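Local coordinates for periplasmic binding protein (Mycobacterium smegmatis, PDB 4MDY) that probably binds an iron-containing solute outside the cell membrane and delivers it to an ABC transporter for uptake, at residues D42-L45 with V50-A53; P97-A102 with G142-K147. All blocks are in the same frame, centred on the assembly; numbering follows the deposited sequence.

How the contacts relate
Both contacts belong to the N-terminal lobe, are buried and are made by apolar side chains; contact 1 reaches a partly exposed edge at Val50, whereas the touching residues of contact 2 are all buried and include a backbone carbonyl. Contact 1 joins helix 40-46 to the loop before strand 53-55. Contact 2 joins residues distant in sequence: strand 99-102, central in its three-stranded parallel sheet, meets the end of helix 134-144. Leucine methyls carry both, against proline and valine in contact 1, alanine and valine in contact 2. Their centres are about 10 Å apart and they touch: Leu44 CD2 packs on Val145 CG1 at 3.8 Å, and Leu44 CD1 approaches Val101 CG2, making one hydrophobic layer.

Contact 1: residues D42-L45 with V50-A53; sequences DDLL and VPIA
Leu45 leans out from helix 40-46 to lay one methyl against the backbone and side chains of Val50 and Pro51. From CA, the bond to CB runs alongside the loop rather than at it, and CB meets neither residue. The first torsion (chi1 -71°) sets CG anti to the carbonyl carbon, and the branch at CG then brings CD2 to the loop: Leu45 CD2 lies 3.9 Å from Pro51 CD and 4.0 Å from Val50 CA. Leu45 CD2 also reaches Val50 CG2, at 4.1 Å, and is thereby seated where the proline ring joins the preceding residue. The other branch, CD1, turns from the loop, and the side chain as a whole packs on Ala69 and Gln72 of helix 67-73. Strand 33-35, helix 40-46 and the extended chain entering strand 53-55 follow one another in an order consistent with a beta-alpha-beta unit of the Rossmann-like lobe; backbone bonds from Ile52 to Val33 and from Ala53 to Ser35 set the returning chain beside the first strand. Leu45 and Pro51 cross at about a right angle, with the methyl at the CD corner of the ring. Leu44, one residue back, points at the loop more directly but touches it more loosely, Leu44 CD1 lying 4.4 Å from Pro51 CG. Leu44 also rests on Val33 and Ser35 of strand 33-35 and on Ile141 of helix 134-144.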
ATOM      1  N   ASP A  42       8.795  -1.589   2.947  1.00 15.50           N
ATOM      2  CA  ASP A  42       8.587  -2.830   2.200  1.00 18.29           C
ATOM      3  C   ASP A  42       9.422  -2.853   0.919  1.00 17.53           C
ATOM      4  O   ASP A  42       9.919  -3.899   0.526  1.00 18.67           O
ATOM      5  CB  ASP A  42       7.112  -3.036   1.863  1.00 18.51           C
ATOM      6  CG  ASP A  42       6.286  -3.524   3.053  1.00 20.75           C
ATOM      7  OD1 ASP A  42       6.769  -3.503   4.211  1.00 21.36           O
ATOM      8  OD2 ASP A  42       5.129  -3.928   2.812  1.00 22.67           O
ATOM      9  N   ASP A  43       9.584  -1.706   0.272  1.00 16.74           N
ATOM     10  CA  ASP A  43      10.438  -1.650  -0.926  1.00 16.73           C
ATOM     11  C   ASP A  43      11.886  -1.918  -0.527  1.00 15.05           C
ATOM     12  O   ASP A  43      12.569  -2.728  -1.147  1.00 15.88           O
ATOM     13  CB  ASP A  43      10.334  -0.290  -1.622  1.00 18.78           C
ATOM     14  CG  ASP A  43       8.916   0.040  -2.058  1.00 20.47           C
ATOM     15  OD1 ASP A  43       8.441  -0.519  -3.077  1.00 23.31           O
ATOM     16  OD2 ASP A  43       8.281   0.873  -1.377  1.00 24.74           O
ATOM     17  N   LEU A  44      12.340  -1.252   0.536  1.00 15.48           N
ATOM     18  CA  LEU A  44      13.715  -1.414   1.018  1.00 15.33           C
ATOM     19  C   LEU A  44      14.003  -2.861   1.436  1.00 15.14           C
ATOM     20  O   LEU A  44      14.969  -3.487   0.974  1.00 13.26           O
ATOM     21  CB  LEU A  44      13.976  -0.434   2.175  1.00 16.01           C
ATOM     22  CG  LEU A  44      13.992   1.028   1.700  1.00 17.94           C
ATOM     23  CD1 LEU A  44      13.823   2.019   2.841  1.00 18.93           C
ATOM     24  CD2 LEU A  44      15.270   1.330   0.920  1.00 17.15           C
ATOM     25  N   LEU A  45      13.135  -3.403   2.280  1.00 17.24           N
ATOM     26  CA  LEU A  45      13.307  -4.761   2.792  1.00 15.83           C
ATOM     27  C   LEU A  45      13.223  -5.825   1.691  1.00 17.06           C
ATOM     28  O   LEU A  45      13.917  -6.834   1.763  1.00 18.48           O
ATOM     29  CB  LEU A  45      12.292  -5.049   3.897  1.00 16.01           C
ATOM     30  CG  LEU A  45      12.551  -4.291   5.209  1.00 16.04           C
ATOM     31  CD1 LEU A  45      11.361  -4.452   6.145  1.00 16.77           C
ATOM     32  CD2 LEU A  45      13.834  -4.762   5.871  1.00 16.94           C
ATOM     33  N   VAL A  50      18.017  -2.933   5.018  1.00 19.37           N
ATOM     34  CA  VAL A  50      17.309  -2.820   6.302  1.00 19.29           C
ATOM     35  C   VAL A  50      17.436  -1.380   6.814  1.00 18.91           C
ATOM     36  O   VAL A  50      18.537  -0.937   7.143  1.00 19.93           O
ATOM     37  CB  VAL A  50      17.861  -3.815   7.358  1.00 21.09           C
ATOM     38  CG1 VAL A  50      17.047  -3.753   8.639  1.00 23.13           C
ATOM     39  CG2 VAL A  50      17.847  -5.236   6.812  1.00 23.35           C
ATOM     40  N   PRO A  51      16.315  -0.643   6.886  1.00 18.27           N
ATOM     41  CA  PRO A  51      16.393   0.741   7.352  1.00 19.86           C
ATOM     42  C   PRO A  51      16.783   0.848   8.822  1.00 20.31           C
ATOM     43  O   PRO A  51      16.516  -0.069   9.600  1.00 18.72           O
ATOM     44  CB  PRO A  51      14.978   1.293   7.149  1.00 21.66           C
ATOM     45  CG  PRO A  51      14.111   0.150   6.778  1.00 21.43           C
ATOM     46  CD  PRO A  51      14.935  -1.088   6.620  1.00 19.79           C
ATOM     47  N   ILE A  52      17.417   1.961   9.180  1.00 20.68           N
ATOM     48  CA  ILE A  52      17.719   2.267  10.580  1.00 20.85           C
ATOM     49  C   ILE A  52      16.541   2.946  11.277  1.00 21.78           C
ATOM     50  O   ILE A  52      16.535   3.094  12.500  1.00 24.08           O
ATOM     51  CB  ILE A  52      18.970   3.146  10.727  1.00 22.44           C
ATOM     52  CG1 ILE A  52      18.795   4.492  10.012  1.00 25.31           C
ATOM     53  CG2 ILE A  52      20.187   2.389  10.215  1.00 25.07           C
ATOM     54  CD1 ILE A  52      19.677   5.585  10.557  1.00 27.88           C
ATOM     55  N   ALA A  53      15.557   3.367  10.488  1.00 20.66           N
ATOM     56  CA  ALA A  53      14.299   3.893  11.008  1.00 19.13           C
ATOM     57  C   ALA A  53      13.161   3.577  10.055  1.00 19.51           C
ATOM     58  O   ALA A  53      13.325   3.649   8.824  1.00 19.97           O
ATOM     59  CB  ALA A  53      14.387   5.389  11.221  1.00 19.95           C
TER

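Contact 2: residues P97-A102 with G142-K147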
ATOM      1  N   PRO A  97      21.438   9.678   8.952  1.00 22.68           N
ATOM      2  CA  PRO A  97      21.300   8.773   7.814  1.00 23.60           C
ATOM      3  C   PRO A  97      22.220   9.197   6.684  1.00 23.31           C
ATOM      4  O   PRO A  97      22.736  10.313   6.706  1.00 23.07           O
ATOM      5  CB  PRO A  97      19.844   8.957   7.413  1.00 23.84           C
ATOM      6  CG  PRO A  97      19.525  10.366   7.792  1.00 23.91           C
ATOM      7  CD  PRO A  97      20.372  10.692   8.991  1.00 24.84           C
ATOM      8  N   ASP A  98      22.450   8.307   5.726  1.00 25.87           N
ATOM      9  CA  ASP A  98      23.072   8.705   4.460  1.00 25.35           C
ATOM     10  C   ASP A  98      22.084   8.627   3.284  1.00 23.65           C
ATOM     11  O   ASP A  98      22.430   8.975   2.163  1.00 23.71           O
ATOM     12  CB  ASP A  98      24.369   7.928   4.190  1.00 28.65           C
ATOM     13  CG  ASP A  98      24.161   6.428   4.022  1.00 29.32           C
ATOM     14  OD1 ASP A  98      23.016   5.932   4.151  1.00 31.79           O
ATOM     15  OD2 ASP A  98      25.173   5.729   3.764  1.00 27.93           O
ATOM     16  N   LEU A  99      20.857   8.175   3.552  1.00 22.17           N
ATOM     17  CA  LEU A  99      19.764   8.266   2.578  1.00 18.54           C
ATOM     18  C   LEU A  99      18.436   8.378   3.306  1.00 17.65           C
ATOM     19  O   LEU A  99      18.169   7.633   4.257  1.00 19.73           O
ATOM     20  CB  LEU A  99      19.729   7.048   1.653  1.00 17.76           C
ATOM     21  CG  LEU A  99      18.688   7.114   0.517  1.00 17.78           C
ATOM     22  CD1 LEU A  99      19.057   8.159  -0.529  1.00 19.29           C
ATOM     23  CD2 LEU A  99      18.533   5.766  -0.166  1.00 18.07           C
ATOM     24  N   ILE A 100      17.609   9.310   2.855  1.00 16.49           N
ATOM     25  CA  ILE A 100      16.275   9.480   3.393  1.00 19.20           C
ATOM     26  C   ILE A 100      15.280   9.186   2.284  1.00 18.13           C
ATOM     27  O   ILE A 100      15.266   9.871   1.260  1.00 17.71           O
ATOM     28  CB  ILE A 100      16.058  10.904   3.940  1.00 20.75           C
ATOM     29  CG1 ILE A 100      17.060  11.199   5.067  1.00 20.22           C
ATOM     30  CG2 ILE A 100      14.640  11.066   4.472  1.00 20.28           C
ATOM     31  CD1 ILE A 100      17.178  12.669   5.410  1.00 21.15           C
ATOM     32  N   VAL A 101      14.453   8.169   2.488  1.00 17.40           N
ATOM     33  CA  VAL A 101      13.427   7.817   1.532  1.00 17.37           C
ATOM     34  C   VAL A 101      12.092   8.376   2.002  1.00 18.23           C
ATOM     35  O   VAL A 101      11.576   7.988   3.066  1.00 21.28           O
ATOM     36  CB  VAL A 101      13.345   6.296   1.335  1.00 17.56           C
ATOM     37  CG1 VAL A 101      12.296   5.958   0.295  1.00 18.85           C
ATOM     38  CG2 VAL A 101      14.697   5.744   0.912  1.00 17.84           C
ATOM     39  N   ALA A 102      11.542   9.297   1.205  1.00 16.80           N
ATOM     40  CA  ALA A 102      10.305   9.978   1.549  1.00 18.84           C
ATOM     41  C   ALA A 102       9.407  10.164   0.329  1.00 17.37           C
ATOM     42  O   ALA A 102       9.080  11.285  -0.065  1.00 16.81           O
ATOM     43  CB  ALA A 102      10.600  11.314   2.221  1.00 18.27           C
ATOM     44  N   GLY A 142      14.511   1.422  -5.670  1.00 15.81           N
ATOM     45  CA  GLY A 142      15.438   0.457  -6.243  1.00 16.19           C
ATOM     46  C   GLY A 142      16.643   1.121  -6.881  1.00 15.58           C
ATOM     47  O   GLY A 142      17.774   0.671  -6.695  1.00 15.63           O
ATOM     48  N   GLN A 143      16.400   2.202  -7.620  1.00 16.18           N
ATOM     49  CA  GLN A 143      17.484   2.981  -8.227  1.00 15.22           C
ATOM     50  C   GLN A 143      18.412   3.575  -7.170  1.00 15.09           C
ATOM     51  O   GLN A 143      19.631   3.414  -7.237  1.00 13.94           O
ATOM     52  CB  GLN A 143      16.915   4.086  -9.116  1.00 17.70           C
ATOM     53  CG  GLN A 143      16.360   3.552 -10.420  1.00 20.16           C
ATOM     54  CD  GLN A 143      15.559   4.575 -11.203  1.00 24.27           C
ATOM     55  OE1 GLN A 143      15.765   5.779 -11.082  1.00 30.81           O
ATOM     56  NE2 GLN A 143      14.642   4.094 -12.017  1.00 28.10           N
ATOM     57  N   ALA A 144      17.809   4.222  -6.179  1.00 15.98           N
ATOM     58  CA  ALA A 144      18.544   4.927  -5.131  1.00 16.22           C
ATOM     59  C   ALA A 144      19.414   4.020  -4.256  1.00 17.26           C
ATOM     60  O   ALA A 144      20.407   4.488  -3.677  1.00 17.98           O
ATOM     61  CB  ALA A 144      17.566   5.689  -4.257  1.00 18.01           C
ATOM     62  N   VAL A 145      19.041   2.744  -4.137  1.00 15.95           N
ATOM     63  CA  VAL A 145      19.807   1.806  -3.307  1.00 17.04           C
ATOM     64  C   VAL A 145      20.632   0.819  -4.132  1.00 18.19           C
ATOM     65  O   VAL A 145      21.159  -0.161  -3.595  1.00 18.71           O
ATOM     66  CB  VAL A 145      18.907   1.073  -2.273  1.00 17.08           C
ATOM     67  CG1 VAL A 145      18.122   2.089  -1.460  1.00 17.24           C
ATOM     68  CG2 VAL A 145      17.970   0.053  -2.918  1.00 17.36           C
ATOM     69  N   PHE A 146      20.746   1.100  -5.434  1.00 18.46           N
ATOM     70  CA  PHE A 146      21.643   0.386  -6.339  1.00 17.20           C
ATOM     71  C   PHE A 146      21.217  -1.072  -6.563  1.00 15.83           C
ATOM     72  O   PHE A 146      22.057  -1.953  -6.725  1.00 16.89           O
ATOM     73  CB  PHE A 146      23.096   0.460  -5.836  1.00 17.88           C
ATOM     74  CG  PHE A 146      23.702   1.837  -5.894  1.00 18.94           C
ATOM     75  CD1 PHE A 146      23.325   2.831  -4.997  1.00 20.40           C
ATOM     76  CD2 PHE A 146      24.691   2.129  -6.829  1.00 19.60           C
ATOM     77  CE1 PHE A 146      23.894   4.093  -5.047  1.00 20.60           C
ATOM     78  CE2 PHE A 146      25.266   3.391  -6.880  1.00 20.71           C
ATOM     79  CZ  PHE A 146      24.869   4.375  -5.988  1.00 20.76           C
ATOM     80  N   LYS A 147      19.908  -1.311  -6.565  1.00 16.14           N
ATOM     81  CA  LYS A 147      19.344  -2.654  -6.723  1.00 17.56           C
ATOM     82  C   LYS A 147      18.142  -2.607  -7.669  1.00 17.84           C
ATOM     83  O   LYS A 147      17.123  -3.271  -7.468  1.00 17.29           O
ATOM     84  CB  LYS A 147      18.974  -3.239  -5.357  1.00 19.17           C
ATOM     85  CG  LYS A 147      20.168  -3.303  -4.412  1.00 21.74           C
ATOM     86  CD  LYS A 147      19.941  -4.194  -3.212  1.00 24.49           C
ATOM     87  CE  LYS A 147      21.016  -3.989  -2.156  1.00 25.67           C
ATOM     88  NZ  LYS A 147      20.864  -4.944  -1.009  1.00 23.96           N
TER
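Leu99 reaches from strand 99-102 with its CD2 methyl to meet Ala144, in the last turn of helix 134-144, and Val145 just beyond it. With CG anti to the backbone N (chi1 -175°), the side chain stretches from the strand toward the helix end. Leu99 CD2 comes closest to Val145 CG1, at 3.9 Å, the two side chains crossing at about a right angle; Ala144 CB lies 4.2 Å from Leu99 CD2. Val122 of the neighbouring strand 121-123 and Ile26 of strand 22-26 both touch Leu99 and Ala144, adding to the apolar surroundings. Two residues along the strand the fit slackens: Val101 also points at the helix, yet Val101 CG2 stays 5.5 Å from Val145 CG1. The looser side is the helix end, a Schellman motif with Phe146 in positive phi as its C-prime residue. Lys147 N bonds to Gly142 O at 2.9 Å and Phe146 N to Gln143 O at 3.1 Å, and the chain turns there into partly exposed residues. Lys147 bonds through NZ to Val47 O. Ala144 O, 4.2 Å from Leu99 CD2, is buried with no polar partner in the model, probably at some energetic cost. With only apolar contacts and no polar bond between the two segments, strand and helix end are joined by hydrophobic burial and shape.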